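Local coordinates for beta-galactosidase (Trichoderma reesei, PDB 3OG2), which probably hydrolyses terminal non-reducing beta-D-galactose residues in beta-D-galactosides, as a member of glycoside hydrolase family 35, at residues 662-667 / 883-888; 742-747 / 776-781; 889-894 / 954-959; 914-919 / 962-967. All coordinates share one frame; numbering follows the deposited sequence.

How the contacts relate
All four contacts lie in the beta-rich C-terminal part of the chain, away from the galactose-binding residues. Contacts 1, 3 and 4 reach one antiparallel sheet, ordered 663-666, 883-894, 953-962, 917-923, 926-932. Contacts 1 and 3 share strand 883-894, and their centres are about 14 Å apart. Contact 4 sits where strands 917-923 and 953-962 meet, its centre about 23 Å from that of contact 3, and the two cross along the chain. Contact 2 belongs to a different sheet, and its residues fall between the two segments of contact 1. It meets that contact where Trp743 packs on Gly883. Strand 663-666 thus joins a sheet otherwise built from residues more than 200 positions later.

Contact 1 (662-667 / 883-888); sequences WYKVDS and GIAFYA
Lys664 and Tyr887 lie side by side and point the same way from a non-hydrogen-bonded pair. Lys664 CG stands anti to the backbone N (chi1 176°), which lays the chain along the ring, with CG 3.7 Å from Tyr887 CE2. Farther out, Lys664 CE reaches Tyr887 OH at 3.7 Å and Ala885 CB at 3.9 Å. On the other side of Tyr887, its CB meets Trp662 CE3 at 3.8 Å. Were Tyr887 replaced by an alanine, the aliphatic part of Lys664 would probably lose its neighbour and turn freely. This is the edge of an antiparallel sheet: strand 663-666 is outermost and pairs with 883-894. Val665 and Phe886 occupy the opposite face, where Val665 CG1 lies 3.9 Å from Phe886 CB, at the ring edge. The Phe886 ring stacks on Phe847. Past the strand end, Ser667 N donates to Ile884 O at 2.7 Å, tilted 29° from the carbonyl plane. Water 1 links Asp666 OD1 to Ile884 N, while Asp666 OD2 forms a salt bridge with Arg672.

Contact 2 (742-747 / 776-781); sequences VWLNDR and YILTVV
Strands 742-744 and 776-781 run antiparallel, 168° between their directions, with Trp743 and Thr779 exchanging two backbone hydrogen bonds. Val742, Leu744, Leu778 and Val780 share one face. Leu744 CG is anti to its N (chi1 175°), and its CD1 lies 3.9 Å from Leu778 CD2 and 3.8 Å from Tyr776 CB. On the other face the Trp743 ring reaches diagonally toward the next residue on this side of the partner strand, its CZ3 touching Val781 CG2 at 3.9 Å. Thr779 O lies in the ring plane, at the edge.

Asn745 extends the pairing with its side chain. Its N donates to Ile777 O, and Ile777 N donates back to Asn745 OD1 at 2.9 Å, nearly straight at 165°. This bond fixes the rotation of the amide, whose plane lies 15° from that of the Tyr776 ring, with Asn745 ND2 3.4 Å from Tyr776 CD2. Water 2 donates to Asn745 O and Ile777 O and accepts from Thr779 OG1. Two backbone hydrogen bonds, Leu744 N to Arg747 O and Arg747 N to Leu744 O, close the turn. The arrangement is that of a beta hairpin with a two-residue type II' turn, its first strand paired on the other side with 775-782.

Contact 3 (889-894 / 954-959); sequences AKLPLH and NWIGVA
The six-membered ring of Trp955 carries Lys890 on one face. The two residues sit on neighbouring antiparallel strands, 883-894 and 953-962, of a five-stranded sheet. Lys890 CB sits 4.1 Å from the ring centroid and 13° off its normal, a CH-pi contact. Lys890 N lies over this face too, with CA nearer the rim. Lys890 CE comes to 3.9 Å from Trp955 CZ2. The chain of Lys890 leaves with CG anti to the backbone N (chi1 -175°) and bends at chi3. A serine in place of Trp955 would probably leave the Lys890 methylenes without their aromatic surface and open a gap beside the backbone of Ala889.

Ala889 and Ile956 exchange two backbone hydrogen bonds, and the bond from Ile956 N is almost straight at 178°. Leu891 and Ile956 share the buried face. Phe906 of strand 900-908 also touches Ile956 there. Lys890 NZ makes a long, weak ion pair with Asp953.

Asn954 reinforces the strand pairing with its side chain. Its OD1 accepts from Asp949 N and Asn924 ND2, which helps hold the amide in place. Leu893 crosses it at about a right angle, CD1 3.7 Å from Asn954 ND2. Leu891 O is gripped twice by this one residue: Asn954 ND2 donates at 3.1 Å, nearly along the C=O direction and in the amide plane, and Asn954 N donates from above the carbonyl plane at 3.0 Å.

Contact 4 (914-919 / 962-967); sequences AAPYRA and ALESRG
The start of strand 917-923 meets the loop that leaves strand 953-962, at the ends of two neighbouring inner strands of one sheet. Tyr917 and Ala962 form a non-hydrogen-bonded pair. Next to it, Leu963 N makes a weak hydrogen bond to Pro916 O at 3.3 Å. Water 3 donates to Pro916 O and Gly967 O and accepts from Glu964 N.

Ala915 and Pro916 lie against a salt bridge within the loop. Arg966 grips Glu964 side-on, NE and NH2 both donating to OE1, each at 2.6 Å. This fixes the orientation of the guanidinium, and Ala915 CB lies over one of its faces, 3.4 Å from Arg966 NE. Arg966 CG sits between its backbone N and carbonyl carbon (chi1 49°), turning the chain back toward Ala915. The Pro916 ring crosses the Glu964 side chain at about a right angle, with CG 3.5 Å from Glu964 CD. Leu963 CD1 touches Pro916 CB and Arg918 CG, both at 4.1 Å.

Gly967 N donates to Glu964 O, and the positive phi of Gly967 (81°) leaves no room for a CB beside Arg966 O. Glu964 to Gly967 form a type I beta turn following a strand, with a side-on Arg-Glu salt bridge between its first and third residues.

Contact 1 (662-667 / 883-888)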
loop_
_atom_site.group_PDB
_atom_site.type_symbol
_atom_site.label_atom_id
_atom_site.label_comp_id
_atom_site.label_asym_id
_atom_site.label_seq_id
_atom_site.Cartn_x
_atom_site.Cartn_y
_atom_site.Cartn_z
ATOM N N TRP A 662 -33.261 9.035 6.310
ATOM C CA TRP A 662 -32.925 8.470 5.007
ATOM C C TRP A 662 -33.949 8.885 3.937
ATOM O O TRP A 662 -35.144 8.864 4.184
ATOM C CB TRP A 662 -32.896 6.939 5.037
ATOM C CG TRP A 662 -31.671 6.439 5.768
ATOM C CD1 TRP A 662 -31.616 6.030 7.067
ATOM C CD2 TRP A 662 -30.343 6.306 5.252
ATOM N NE1 TRP A 662 -30.332 5.643 7.398
ATOM C CE2 TRP A 662 -29.512 5.802 6.293
ATOM C CE3 TRP A 662 -29.780 6.577 3.996
ATOM C CZ2 TRP A 662 -28.152 5.557 6.105
ATOM C CZ3 TRP A 662 -28.436 6.336 3.796
ATOM C CH2 TRP A 662 -27.627 5.835 4.826
ATOM N N TYR A 663 -33.424 9.216 2.764
ATOM C CA TYR A 663 -34.220 9.536 1.600
ATOM C C TYR A 663 -33.931 8.486 0.545
ATOM O O TYR A 663 -32.800 8.054 0.427
ATOM C CB TYR A 663 -33.849 10.921 1.051
ATOM C CG TYR A 663 -34.345 12.033 1.956
ATOM C CD1 TYR A 663 -33.647 12.493 3.074
ATOM C CD2 TYR A 663 -35.563 12.649 1.674
ATOM C CE1 TYR A 663 -34.177 13.527 3.851
ATOM C CE2 TYR A 663 -36.084 13.669 2.439
ATOM C CZ TYR A 663 -35.371 14.096 3.525
ATOM O OH TYR A 663 -35.943 15.107 4.265
ATOM N N LYS A 664 -34.939 8.152 -0.254
ATOM C CA LYS A 664 -34.782 7.111 -1.272
ATOM C C LYS A 664 -35.159 7.608 -2.653
ATOM O O LYS A 664 -36.115 8.386 -2.780
ATOM C CB LYS A 664 -35.691 5.945 -0.868
ATOM C CG LYS A 664 -35.750 4.784 -1.860
ATOM C CD LYS A 664 -36.842 3.801 -1.457
ATOM C CE LYS A 664 -36.903 2.615 -2.393
ATOM N NZ LYS A 664 -38.269 2.058 -2.585
ATOM N N VAL A 665 -34.466 7.088 -3.665
ATOM C CA VAL A 665 -34.869 7.335 -5.050
ATOM C C VAL A 665 -34.748 6.019 -5.821
ATOM O O VAL A 665 -33.795 5.267 -5.616
ATOM C CB VAL A 665 -34.085 8.503 -5.666
ATOM C CG1 VAL A 665 -32.599 8.220 -5.810
ATOM C CG2 VAL A 665 -34.655 8.854 -7.054
ATOM N N ASP A 666 -35.722 5.744 -6.696
ATOM C CA ASP A 666 -35.582 4.583 -7.603
ATOM C C ASP A 666 -34.429 4.819 -8.540
ATOM O O ASP A 666 -34.390 5.854 -9.211
ATOM C CB ASP A 666 -36.887 4.456 -8.365
ATOM C CG ASP A 666 -36.942 3.206 -9.239
ATOM O OD1 ASP A 666 -35.995 2.414 -9.376
ATOM O OD2 ASP A 666 -38.047 3.004 -9.796
ATOM N N SER A 667 -33.499 3.871 -8.561
ATOM C CA SER A 667 -32.392 4.032 -9.483
ATOM C C SER A 667 -32.450 3.027 -10.627
ATOM O O SER A 667 -31.444 2.777 -11.284
ATOM C CB SER A 667 -31.058 3.926 -8.748
ATOM O OG SER A 667 -29.957 4.256 -9.638
ATOM N N GLY A 883 -34.337 -4.976 -8.372
ATOM C CA GLY A 883 -34.303 -3.584 -8.823
ATOM C C GLY A 883 -33.172 -2.888 -8.099
ATOM O O GLY A 883 -32.295 -3.501 -7.484
ATOM N N ILE A 884 -33.129 -1.567 -8.227
ATOM C CA ILE A 884 -31.989 -0.800 -7.714
ATOM C C ILE A 884 -32.539 0.478 -7.113
ATOM O O ILE A 884 -33.256 1.249 -7.795
ATOM C CB ILE A 884 -30.928 -0.465 -8.804
ATOM C CG1 ILE A 884 -30.529 -1.705 -9.595
ATOM C CG2 ILE A 884 -29.727 0.215 -8.130
ATOM C CD1 ILE A 884 -29.508 -1.471 -10.677
ATOM N N ALA A 885 -32.217 0.725 -5.847
ATOM C CA ALA A 885 -32.630 1.956 -5.189
ATOM C C ALA A 885 -31.416 2.689 -4.655
ATOM O O ALA A 885 -30.419 2.051 -4.370
ATOM C CB ALA A 885 -33.500 1.656 -3.977
ATOM N N PHE A 886 -31.488 3.990 -4.530
ATOM C CA PHE A 886 -30.388 4.712 -3.927
ATOM C C PHE A 886 -30.921 5.471 -2.705
ATOM O O PHE A 886 -31.993 6.070 -2.784
ATOM C CB PHE A 886 -29.779 5.685 -4.960
ATOM C CG PHE A 886 -28.700 6.552 -4.335
ATOM C CD1 PHE A 886 -27.519 6.001 -3.869
ATOM C CD2 PHE A 886 -28.876 7.929 -4.234
ATOM C CE1 PHE A 886 -26.529 6.797 -3.311
ATOM C CE2 PHE A 886 -27.897 8.729 -3.643
ATOM C CZ PHE A 886 -26.694 8.170 -3.176
ATOM N N TYR A 887 -30.153 5.418 -1.647
ATOM C CA TYR A 887 -30.493 5.996 -0.362
ATOM C C TYR A 887 -29.477 7.052 0.027
ATOM O O TYR A 887 -28.272 6.814 -0.066
ATOM C CB TYR A 887 -30.513 4.918 0.700
ATOM C CG TYR A 887 -31.536 3.820 0.436
ATOM C CD1 TYR A 887 -31.215 2.659 -0.252
ATOM C CD2 TYR A 887 -32.841 3.995 0.900
ATOM C CE1 TYR A 887 -32.177 1.699 -0.469
ATOM C CE2 TYR A 887 -33.803 3.026 0.688
ATOM C CZ TYR A 887 -33.469 1.861 0.007
ATOM O OH TYR A 887 -34.387 0.870 -0.237
ATOM N N ALA A 888 -29.943 8.201 0.504
ATOM C CA ALA A 888 -29.039 9.260 0.915
ATOM C C ALA A 888 -29.446 9.791 2.295
ATOM O O ALA A 888 -30.632 9.875 2.602
ATOM C CB ALA A 888 -29.014 10.441 -0.056
HETATM O O HOH W 1 -35.768 -0.427 -8.953
#

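Contact 2 (742-747 / 776-781)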
loop_
_atom_site.group_PDB
_atom_site.type_symbol
_atom_site.label_atom_id
_atom_site.label_comp_id
_atom_site.label_asym_id
_atom_site.label_seq_id
_atom_site.Cartn_x
_atom_site.Cartn_y
_atom_site.Cartn_z
ATOM N N VAL A 742 -31.582 -8.663 -15.771
ATOM C CA VAL A 742 -32.332 -8.473 -17.034
ATOM C C VAL A 742 -33.817 -8.254 -16.756
ATOM O O VAL A 742 -34.409 -9.041 -15.999
ATOM C CB VAL A 742 -32.174 -9.700 -17.941
ATOM C CG1 VAL A 742 -32.964 -9.559 -19.247
ATOM C CG2 VAL A 742 -30.675 -9.983 -18.208
ATOM N N TRP A 743 -34.390 -7.232 -17.362
ATOM C CA TRP A 743 -35.836 -7.000 -17.392
ATOM C C TRP A 743 -36.304 -6.949 -18.825
ATOM O O TRP A 743 -35.571 -6.488 -19.725
ATOM C CB TRP A 743 -36.135 -5.627 -16.758
ATOM C CG TRP A 743 -35.982 -5.647 -15.252
ATOM C CD1 TRP A 743 -37.014 -5.803 -14.362
ATOM C CD2 TRP A 743 -34.789 -5.498 -14.491
ATOM N NE1 TRP A 743 -36.498 -5.762 -13.085
ATOM C CE2 TRP A 743 -35.133 -5.578 -13.113
ATOM C CE3 TRP A 743 -33.449 -5.299 -14.838
ATOM C CZ2 TRP A 743 -34.196 -5.478 -12.078
ATOM C CZ3 TRP A 743 -32.501 -5.196 -13.793
ATOM C CH2 TRP A 743 -32.891 -5.287 -12.446
ATOM N N LEU A 744 -37.525 -7.372 -19.021
ATOM C CA LEU A 744 -38.267 -7.242 -20.282
ATOM C C LEU A 744 -39.368 -6.234 -19.996
ATOM O O LEU A 744 -40.284 -6.555 -19.225
ATOM C CB LEU A 744 -38.842 -8.603 -20.667
ATOM C CG LEU A 744 -39.734 -8.558 -21.910
ATOM C CD1 LEU A 744 -38.891 -8.316 -23.151
ATOM C CD2 LEU A 744 -40.541 -9.851 -21.997
ATOM N N ASN A 745 -39.302 -5.021 -20.570
ATOM C CA ASN A 745 -40.157 -3.928 -20.136
ATOM C C ASN A 745 -40.001 -3.799 -18.621
ATOM O O ASN A 745 -38.869 -3.666 -18.139
ATOM C CB ASN A 745 -41.622 -4.157 -20.588
ATOM C CG ASN A 745 -41.735 -4.046 -22.094
ATOM O OD1 ASN A 745 -40.803 -3.721 -22.850
ATOM N ND2 ASN A 745 -42.949 -4.296 -22.556
ATOM N N ASP A 746 -41.107 -3.889 -17.857
ATOM C CA ASP A 746 -40.984 -3.803 -16.377
ATOM C C ASP A 746 -40.989 -5.171 -15.718
ATOM O O ASP A 746 -41.010 -5.289 -14.477
ATOM C CB ASP A 746 -42.122 -2.923 -15.851
ATOM C CG ASP A 746 -43.499 -3.446 -16.249
ATOM O OD1 ASP A 746 -43.694 -4.393 -17.030
ATOM O OD2 ASP A 746 -44.473 -2.869 -15.714
ATOM N N ARG A 747 -40.922 -6.259 -16.489
ATOM C CA ARG A 747 -40.941 -7.622 -15.953
ATOM C C ARG A 747 -39.540 -8.133 -15.676
ATOM O O ARG A 747 -38.705 -8.203 -16.558
ATOM C CB ARG A 747 -41.639 -8.579 -16.947
ATOM C CG ARG A 747 -41.714 -10.008 -16.395
ATOM C CD ARG A 747 -42.112 -11.073 -17.418
ATOM N NE ARG A 747 -43.156 -10.719 -18.386
ATOM C CZ ARG A 747 -43.377 -11.367 -19.545
ATOM N NH1 ARG A 747 -42.602 -12.399 -19.803
ATOM N NH2 ARG A 747 -44.338 -11.015 -20.409
ATOM N N TYR A 776 -40.795 -4.539 -27.660
ATOM C CA TYR A 776 -40.365 -4.746 -26.301
ATOM C C TYR A 776 -38.959 -4.205 -26.085
ATOM O O TYR A 776 -38.195 -4.106 -27.053
ATOM C CB TYR A 776 -40.309 -6.293 -25.989
ATOM C CG TYR A 776 -41.726 -6.811 -25.880
ATOM C CD1 TYR A 776 -42.402 -7.236 -27.038
ATOM C CD2 TYR A 776 -42.375 -6.882 -24.658
ATOM C CE1 TYR A 776 -43.706 -7.722 -26.951
ATOM C CE2 TYR A 776 -43.685 -7.341 -24.557
ATOM C CZ TYR A 776 -44.339 -7.758 -25.717
ATOM O OH TYR A 776 -45.624 -8.199 -25.657
ATOM N N ILE A 777 -38.646 -3.880 -24.844
ATOM C CA ILE A 777 -37.299 -3.371 -24.546
ATOM C C ILE A 777 -36.667 -4.212 -23.436
ATOM O O ILE A 777 -37.237 -4.276 -22.336
ATOM C CB ILE A 777 -37.306 -1.869 -24.136
ATOM C CG1 ILE A 777 -37.942 -1.033 -25.228
ATOM C CG2 ILE A 777 -35.888 -1.438 -23.833
ATOM C CD1 ILE A 777 -38.015 0.466 -24.891
ATOM N N LEU A 778 -35.542 -4.809 -23.736
ATOM C CA LEU A 778 -34.750 -5.489 -22.711
ATOM C C LEU A 778 -33.859 -4.479 -22.045
ATOM O O LEU A 778 -33.159 -3.729 -22.703
ATOM C CB LEU A 778 -33.904 -6.564 -23.402
ATOM C CG LEU A 778 -34.672 -7.771 -23.858
ATOM C CD1 LEU A 778 -33.863 -8.544 -24.905
ATOM C CD2 LEU A 778 -35.014 -8.698 -22.688
ATOM N N THR A 779 -33.860 -4.445 -20.725
ATOM C CA THR A 779 -32.881 -3.636 -19.995
ATOM C C THR A 779 -31.938 -4.616 -19.312
ATOM O O THR A 779 -32.375 -5.483 -18.565
ATOM C CB THR A 779 -33.535 -2.695 -18.947
ATOM O OG1 THR A 779 -34.348 -1.728 -19.616
ATOM C CG2 THR A 779 -32.471 -1.926 -18.184
ATOM N N VAL A 780 -30.638 -4.477 -19.625
ATOM C CA VAL A 780 -29.634 -5.399 -19.118
ATOM C C VAL A 780 -28.650 -4.559 -18.298
ATOM O O VAL A 780 -28.067 -3.616 -18.842
ATOM C CB VAL A 780 -28.888 -6.084 -20.281
ATOM C CG1 VAL A 780 -27.807 -7.038 -19.742
ATOM C CG2 VAL A 780 -29.889 -6.795 -21.147
ATOM N N VAL A 781 -28.469 -4.831 -17.023
ATOM C CA VAL A 781 -27.529 -4.131 -16.175
ATOM C C VAL A 781 -26.330 -5.059 -16.019
ATOM O O VAL A 781 -26.517 -6.238 -15.691
ATOM C CB VAL A 781 -28.160 -3.836 -14.798
ATOM C CG1 VAL A 781 -27.158 -3.038 -13.927
ATOM C CG2 VAL A 781 -29.468 -3.066 -14.967
HETATM O O HOH W 2 -36.868 -2.819 -19.886
#

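Contact 3 (889-894 / 954-959)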
loop_
_atom_site.group_PDB
_atom_site.type_symbol
_atom_site.label_atom_id
_atom_site.label_comp_id
_atom_site.label_asym_id
_atom_site.label_seq_id
_atom_site.Cartn_x
_atom_site.Cartn_y
_atom_site.Cartn_z
ATOM N N ALA A 889 -28.441 10.193 3.080
ATOM C CA ALA A 889 -28.763 10.768 4.401
ATOM C C ALA A 889 -27.679 11.737 4.796
ATOM O O ALA A 889 -26.508 11.535 4.432
ATOM C CB ALA A 889 -28.942 9.694 5.462
ATOM N N LYS A 890 -28.026 12.763 5.548
ATOM C CA LYS A 890 -27.059 13.641 6.127
ATOM C C LYS A 890 -26.534 13.020 7.428
ATOM O O LYS A 890 -27.278 12.537 8.262
ATOM C CB LYS A 890 -27.738 14.994 6.452
ATOM C CG LYS A 890 -26.732 16.024 6.951
ATOM C CD LYS A 890 -27.472 17.324 7.312
ATOM C CE LYS A 890 -27.513 18.314 6.179
ATOM N NZ LYS A 890 -28.408 19.475 6.527
ATOM N N LEU A 891 -25.208 13.049 7.575
ATOM C CA LEU A 891 -24.528 12.528 8.754
ATOM C C LEU A 891 -23.718 13.658 9.347
ATOM O O LEU A 891 -22.627 13.922 8.893
ATOM C CB LEU A 891 -23.629 11.345 8.366
ATOM C CG LEU A 891 -22.674 10.812 9.446
ATOM C CD1 LEU A 891 -23.391 10.309 10.673
ATOM C CD2 LEU A 891 -21.760 9.737 8.804
ATOM N N PRO A 892 -24.218 14.348 10.362
ATOM C CA PRO A 892 -23.414 15.356 11.044
ATOM C C PRO A 892 -22.391 14.663 11.934
ATOM O O PRO A 892 -22.741 13.705 12.606
ATOM C CB PRO A 892 -24.419 16.130 11.898
ATOM C CG PRO A 892 -25.738 15.665 11.438
ATOM C CD PRO A 892 -25.566 14.247 10.937
ATOM N N LEU A 893 -21.171 15.145 11.958
ATOM C CA LEU A 893 -20.171 14.625 12.887
ATOM C C LEU A 893 -19.590 15.776 13.663
ATOM O O LEU A 893 -19.438 16.870 13.100
ATOM C CB LEU A 893 -19.000 13.960 12.146
ATOM C CG LEU A 893 -19.349 12.626 11.494
ATOM C CD1 LEU A 893 -18.138 12.106 10.709
ATOM C CD2 LEU A 893 -19.844 11.617 12.520
ATOM N N HIS A 894 -19.300 15.642 14.943
ATOM C CA HIS A 894 -18.725 16.692 15.780
ATOM C C HIS A 894 -17.756 15.966 16.714
ATOM O O HIS A 894 -18.062 15.665 17.855
ATOM C CB HIS A 894 -19.849 17.456 16.525
ATOM C CG HIS A 894 -20.698 18.198 15.496
ATOM N ND1 HIS A 894 -21.911 17.707 14.992
ATOM C CD2 HIS A 894 -20.455 19.305 14.752
ATOM C CE1 HIS A 894 -22.386 18.488 14.068
ATOM N NE2 HIS A 894 -21.523 19.480 13.918
ATOM N N ASN A 954 -22.007 15.754 6.624
ATOM C CA ASN A 954 -21.574 14.822 5.583
ATOM C C ASN A 954 -22.823 14.284 4.900
ATOM O O ASN A 954 -23.901 14.293 5.519
ATOM C CB ASN A 954 -20.813 13.663 6.218
ATOM C CG ASN A 954 -19.567 14.159 6.913
ATOM O OD1 ASN A 954 -18.530 14.350 6.254
ATOM N ND2 ASN A 954 -19.662 14.372 8.213
ATOM N N TRP A 955 -22.659 13.817 3.677
ATOM C CA TRP A 955 -23.747 13.124 2.954
ATOM C C TRP A 955 -23.277 11.709 2.722
ATOM O O TRP A 955 -22.156 11.528 2.178
ATOM C CB TRP A 955 -23.964 13.867 1.626
ATOM C CG TRP A 955 -24.912 15.006 1.999
ATOM C CD1 TRP A 955 -24.502 16.291 2.304
ATOM C CD2 TRP A 955 -26.334 14.934 2.139
ATOM N NE1 TRP A 955 -25.628 17.012 2.604
ATOM C CE2 TRP A 955 -26.755 16.223 2.512
ATOM C CE3 TRP A 955 -27.311 13.941 1.985
ATOM C CZ2 TRP A 955 -28.113 16.527 2.728
ATOM C CZ3 TRP A 955 -28.667 14.233 2.198
ATOM C CH2 TRP A 955 -29.062 15.540 2.571
ATOM N N ILE A 956 -24.069 10.736 3.130
ATOM C CA ILE A 956 -23.778 9.318 2.979
ATOM C C ILE A 956 -24.791 8.674 2.037
ATOM O O ILE A 956 -25.994 8.903 2.157
ATOM C CB ILE A 956 -23.792 8.578 4.327
ATOM C CG1 ILE A 956 -22.648 8.968 5.266
ATOM C CG2 ILE A 956 -23.818 7.073 4.110
ATOM C CD1 ILE A 956 -21.273 8.743 4.679
ATOM N N GLY A 957 -24.297 7.876 1.097
ATOM C CA GLY A 957 -25.146 7.281 0.090
ATOM C C GLY A 957 -24.971 5.795 0.091
ATOM O O GLY A 957 -23.844 5.283 0.224
ATOM N N VAL A 958 -26.065 5.061 -0.088
ATOM C CA VAL A 958 -26.010 3.625 -0.245
ATOM C C VAL A 958 -26.904 3.254 -1.440
ATOM O O VAL A 958 -28.116 3.471 -1.410
ATOM C CB VAL A 958 -26.495 2.909 1.013
ATOM C CG1 VAL A 958 -26.482 1.387 0.818
ATOM C CG2 VAL A 958 -25.682 3.310 2.219
ATOM N N ALA A 959 -26.296 2.655 -2.476
ATOM C CA ALA A 959 -27.055 2.057 -3.574
ATOM C C ALA A 959 -27.323 0.613 -3.178
ATOM O O ALA A 959 -26.441 -0.022 -2.664
ATOM C CB ALA A 959 -26.305 2.138 -4.913
#

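Contact 4 (914-919 / 962-967)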
loop_
_atom_site.group_PDB
_atom_site.type_symbol
_atom_site.label_atom_id
_atom_site.label_comp_id
_atom_site.label_asym_id
_atom_site.label_seq_id
_atom_site.Cartn_x
_atom_site.Cartn_y
_atom_site.Cartn_z
ATOM N N ALA A 914 -29.963 -14.379 3.799
ATOM C CA ALA A 914 -30.574 -13.181 3.243
ATOM C C ALA A 914 -30.358 -13.191 1.730
ATOM O O ALA A 914 -29.315 -13.618 1.221
ATOM C CB ALA A 914 -30.060 -11.963 3.961
ATOM N N ALA A 915 -31.390 -12.732 1.050
ATOM C CA ALA A 915 -31.345 -12.530 -0.394
ATOM C C ALA A 915 -30.115 -11.698 -0.784
ATOM O O ALA A 915 -29.681 -10.757 -0.111
ATOM C CB ALA A 915 -32.611 -11.860 -0.872
ATOM N N PRO A 916 -29.544 -12.086 -1.915
ATOM C CA PRO A 916 -28.315 -11.459 -2.379
ATOM C C PRO A 916 -28.478 -10.040 -2.911
ATOM O O PRO A 916 -29.473 -9.729 -3.592
ATOM C CB PRO A 916 -27.870 -12.398 -3.518
ATOM C CG PRO A 916 -29.170 -12.996 -3.985
ATOM C CD PRO A 916 -30.044 -13.182 -2.782
ATOM N N TYR A 917 -27.500 -9.175 -2.585
ATOM C CA TYR A 917 -27.530 -7.833 -3.116
ATOM C C TYR A 917 -26.092 -7.298 -3.258
ATOM O O TYR A 917 -25.173 -7.832 -2.647
ATOM C CB TYR A 917 -28.354 -6.880 -2.247
ATOM C CG TYR A 917 -27.803 -6.577 -0.864
ATOM C CD1 TYR A 917 -28.033 -7.450 0.206
ATOM C CD2 TYR A 917 -27.094 -5.421 -0.639
ATOM C CE1 TYR A 917 -27.537 -7.166 1.462
ATOM C CE2 TYR A 917 -26.602 -5.134 0.627
ATOM C CZ TYR A 917 -26.820 -5.988 1.662
ATOM O OH TYR A 917 -26.331 -5.667 2.907
ATOM N N ARG A 918 -26.066 -6.238 -4.068
ATOM C CA ARG A 918 -24.816 -5.495 -4.233
ATOM C C ARG A 918 -25.087 -4.084 -3.749
ATOM O O ARG A 918 -26.211 -3.585 -3.966
ATOM C CB ARG A 918 -24.344 -5.487 -5.703
ATOM C CG ARG A 918 -24.211 -6.946 -6.170
ATOM C CD ARG A 918 -23.889 -7.046 -7.642
ATOM N NE ARG A 918 -22.556 -6.573 -8.075
ATOM C CZ ARG A 918 -21.498 -7.339 -8.189
ATOM N NH1 ARG A 918 -21.568 -8.634 -7.846
ATOM N NH2 ARG A 918 -20.356 -6.814 -8.611
ATOM N N ALA A 919 -24.158 -3.456 -3.086
ATOM C CA ALA A 919 -24.376 -2.079 -2.639
ATOM C C ALA A 919 -23.127 -1.266 -2.970
ATOM O O ALA A 919 -21.991 -1.793 -3.069
ATOM C CB ALA A 919 -24.610 -2.029 -1.120
ATOM N N ALA A 962 -30.928 -5.197 -5.617
ATOM C CA ALA A 962 -31.489 -6.499 -5.212
ATOM C C ALA A 962 -31.476 -7.403 -6.451
ATOM O O ALA A 962 -32.060 -7.030 -7.495
ATOM C CB ALA A 962 -32.895 -6.314 -4.734
ATOM N N LEU A 963 -30.826 -8.547 -6.397
ATOM C CA LEU A 963 -30.603 -9.372 -7.558
ATOM C C LEU A 963 -31.723 -10.369 -7.813
ATOM O O LEU A 963 -31.776 -10.892 -8.915
ATOM C CB LEU A 963 -29.293 -10.180 -7.340
ATOM C CG LEU A 963 -28.043 -9.295 -7.376
ATOM C CD1 LEU A 963 -26.897 -9.994 -6.650
ATOM C CD2 LEU A 963 -27.684 -8.997 -8.823
ATOM N N GLU A 964 -32.544 -10.685 -6.803
ATOM C CA GLU A 964 -33.552 -11.683 -6.940
ATOM C C GLU A 964 -34.924 -11.051 -6.759
ATOM O O GLU A 964 -35.100 -9.947 -6.256
ATOM C CB GLU A 964 -33.302 -12.816 -5.931
ATOM C CG GLU A 964 -32.037 -13.585 -6.352
ATOM C CD GLU A 964 -31.726 -14.792 -5.509
ATOM O OE1 GLU A 964 -32.342 -15.002 -4.434
ATOM O OE2 GLU A 964 -30.815 -15.555 -5.937
ATOM N N SER A 965 -35.915 -11.819 -7.193
ATOM C CA SER A 965 -37.247 -11.208 -7.343
ATOM C C SER A 965 -37.915 -10.887 -6.019
ATOM O O SER A 965 -38.876 -10.101 -6.041
ATOM C CB SER A 965 -38.113 -12.180 -8.164
ATOM O OG SER A 965 -38.292 -13.381 -7.407
ATOM N N ARG A 966 -37.404 -11.479 -4.949
ATOM C CA ARG A 966 -37.827 -11.273 -3.579
ATOM C C ARG A 966 -37.377 -9.937 -3.003
ATOM O O ARG A 966 -37.750 -9.499 -1.924
ATOM C CB ARG A 966 -37.213 -12.377 -2.687
ATOM C CG ARG A 966 -35.693 -12.576 -2.904
ATOM C CD ARG A 966 -35.161 -13.712 -2.054
ATOM N NE ARG A 966 -34.046 -14.531 -2.511
ATOM C CZ ARG A 966 -33.254 -15.212 -1.670
ATOM N NH1 ARG A 966 -33.506 -15.122 -0.356
ATOM N NH2 ARG A 966 -32.224 -15.976 -2.045
ATOM N N GLY A 967 -36.467 -9.279 -3.736
ATOM C CA GLY A 967 -35.866 -8.053 -3.253
ATOM C C GLY A 967 -34.720 -8.258 -2.277
ATOM O O GLY A 967 -34.122 -9.356 -2.234
HETATM O O HOH W 3 -32.144 -10.265 -3.969
#